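Local atomic coordinates of copper-transporting ATPase RAN1 (Arabidopsis thaliana, PDB entry 3DXS), a protein that probably uses ATP hydrolysis to move copper ions across a membrane and takes part in ethylene signalling, its metal-binding domain carrying a CxxC site. Residues Ile4-Thr9 with Ala42-Asp47. The protein carries 1 engineered substitution. Sequence-based numbering, arbitrary orientation.
Sequences IQVGVT and ADVVFD
Ala42 pairs with Val6 through two backbone hydrogen bonds, Ala42 N to Val6 O at 2.9 Å and Val6 N to Ala42 O at 2.8 Å. The small methyl of Ala42 suits a spot shared with two branched neighbours: its CB meets Val8 CG2 at 4.0 Å and faces Val6 CB. Asp43 points to the other side of the sheet, beside Gln5 in a non-hydrogen-bonded pair. The two side chains run alongside each other, and on this partly exposed side both can keep polar ends: Asp43 OD1 leans in to 3.6 Å from Gln5 CG while pairing with Arg41 in a salt bridge, and Gln5 NE2 hydrogen-bonds Glu73. Val44 returns to the apolar side and pairs with Ile4, Val44 N giving Ile4 O a nearly straight bond of 2.9 Å and Val44 O accepting from Ile4 N. Branched Val44 and Ile4 fill this buried face, Val44 CG2 approaching that of Val6. At Phe46 the flat apolar ring crosses Ile4 at about a right angle. With chi1 at 55°, Ile4 CG1 sits between its own N and carbonyl carbon, and CG1, CG2 and CD1 all lie in van der Waals contact with Phe46 CE1, CG1 at 3.8 Å. An alanine in place of Ile4 would lose all three carbons and is likely to open a gap beside Phe46 and next to Ile56 of helix 53-63. These antiparallel central strands belong to the ferredoxin-like fold of heavy-metal-associated domains: backbone bonds fix their register, while alternation puts Asp43 and Gln5 on one face and Ile4, Val6 and Phe46 toward helix 53-63, so that apolar packing holds this face.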
loop_
_atom_site.group_PDB
_atom_site.type_symbol
_atom_site.label_atom_id
_atom_site.label_comp_id
_atom_site.label_asym_id
_atom_site.label_seq_id
_atom_site.Cartn_x
_atom_site.Cartn_y
_atom_site.Cartn_z
ATOM N N ILE A 4 -5.941 1.853 6.037
ATOM C CA ILE A 4 -4.923 0.979 6.676
ATOM C C ILE A 4 -3.520 1.535 6.503
ATOM O O ILE A 4 -3.212 2.241 5.548
ATOM C CB ILE A 4 -4.957 -0.490 6.186
ATOM C CG1 ILE A 4 -4.836 -0.578 4.655
ATOM C CG2 ILE A 4 -6.196 -1.166 6.702
ATOM C CD1 ILE A 4 -4.876 -1.976 4.094
ATOM N N GLN A 5 -2.694 1.201 7.480
ATOM C CA GLN A 5 -1.267 1.493 7.469
ATOM C C GLN A 5 -0.517 0.213 7.211
ATOM O O GLN A 5 -0.528 -0.707 8.012
ATOM C CB GLN A 5 -0.842 2.097 8.815
ATOM C CG GLN A 5 -1.624 3.338 9.178
ATOM C CD GLN A 5 -1.361 3.848 10.591
ATOM O OE1 GLN A 5 -0.629 3.230 11.372
ATOM N NE2 GLN A 5 -1.963 4.989 10.924
ATOM N N VAL A 6 0.096 0.154 6.039
ATOM C CA VAL A 6 0.810 -1.037 5.586
ATOM C C VAL A 6 2.304 -0.849 5.731
ATOM O O VAL A 6 2.872 0.175 5.367
ATOM C CB VAL A 6 0.469 -1.359 4.105
ATOM C CG1 VAL A 6 0.996 -2.721 3.716
ATOM C CG2 VAL A 6 -1.028 -1.289 3.867
ATOM N N GLY A 7 2.939 -1.864 6.284
ATOM C CA GLY A 7 4.395 -1.903 6.355
ATOM C C GLY A 7 4.928 -2.463 5.056
ATOM O O GLY A 7 4.400 -3.424 4.509
ATOM N N VAL A 8 5.973 -1.817 4.561
ATOM C CA VAL A 8 6.642 -2.230 3.334
ATOM C C VAL A 8 8.150 -2.247 3.518
ATOM O O VAL A 8 8.741 -1.266 3.969
ATOM C CB VAL A 8 6.304 -1.273 2.182
ATOM C CG1 VAL A 8 6.907 -1.783 0.862
ATOM C CG2 VAL A 8 4.776 -1.051 2.083
ATOM N N THR A 9 8.749 -3.381 3.180
ATOM C CA THR A 9 10.208 -3.462 3.216
ATOM C C THR A 9 10.800 -3.650 1.830
ATOM O O THR A 9 10.241 -4.286 0.942
ATOM C CB THR A 9 10.730 -4.491 4.245
ATOM O OG1 THR A 9 10.330 -5.816 3.883
ATOM C CG2 THR A 9 10.205 -4.151 5.635
ATOM N N ALA A 42 3.082 2.519 3.744
ATOM C CA ALA A 42 2.104 2.873 2.725
ATOM C C ALA A 42 0.726 2.925 3.356
ATOM O O ALA A 42 0.206 1.929 3.857
ATOM C CB ALA A 42 2.135 1.853 1.555
ATOM N N ASP A 43 0.169 4.117 3.332
ATOM C CA ASP A 43 -1.145 4.390 3.904
ATOM C C ASP A 43 -2.187 4.394 2.800
ATOM O O ASP A 43 -2.110 5.145 1.833
ATOM C CB ASP A 43 -1.119 5.705 4.668
ATOM C CG ASP A 43 -0.262 5.625 5.899
ATOM O OD1 ASP A 43 0.159 4.508 6.238
ATOM O OD2 ASP A 43 -0.005 6.681 6.514
ATOM N N VAL A 44 -3.157 3.510 2.952
ATOM C CA VAL A 44 -4.119 3.224 1.882
ATOM C C VAL A 44 -5.570 3.373 2.308
ATOM O O VAL A 44 -6.048 2.756 3.259
ATOM C CB VAL A 44 -3.885 1.794 1.307
ATOM C CG1 VAL A 44 -4.775 1.538 0.104
ATOM C CG2 VAL A 44 -2.404 1.587 0.939
ATOM N N VAL A 45 -6.246 4.219 1.555
ATOM C CA VAL A 45 -7.687 4.457 1.686
ATOM C C VAL A 45 -8.389 3.663 0.597
ATOM O O VAL A 45 -8.070 3.800 -0.576
ATOM C CB VAL A 45 -8.031 5.947 1.572
ATOM C CG1 VAL A 45 -9.530 6.143 1.665
ATOM C CG2 VAL A 45 -7.312 6.761 2.670
ATOM N N PHE A 46 -9.292 2.786 1.010
ATOM C CA PHE A 46 -9.894 1.822 0.085
ATOM C C PHE A 46 -11.347 1.517 0.420
ATOM O O PHE A 46 -11.796 1.685 1.546
ATOM C CB PHE A 46 -9.088 0.505 0.065
ATOM C CG PHE A 46 -9.176 -0.298 1.359
ATOM C CD1 PHE A 46 -8.360 -0.001 2.425
ATOM C CD2 PHE A 46 -10.069 -1.341 1.501
ATOM C CE1 PHE A 46 -8.450 -0.718 3.607
ATOM C CE2 PHE A 46 -10.147 -2.067 2.671
ATOM C CZ PHE A 46 -9.338 -1.753 3.721
ATOM N N ASP A 47 -12.036 1.055 -0.607
ATOM C CA ASP A 47 -13.447 0.639 -0.520
ATOM C C ASP A 47 -13.502 -0.873 -0.284
ATOM O O ASP A 47 -13.196 -1.640 -1.195
ATOM C CB ASP A 47 -14.176 0.993 -1.826
ATOM C CG ASP A 47 -15.585 0.434 -1.894
ATOM O OD1 ASP A 47 -16.036 -0.205 -0.929
ATOM O OD2 ASP A 47 -16.236 0.633 -2.938
#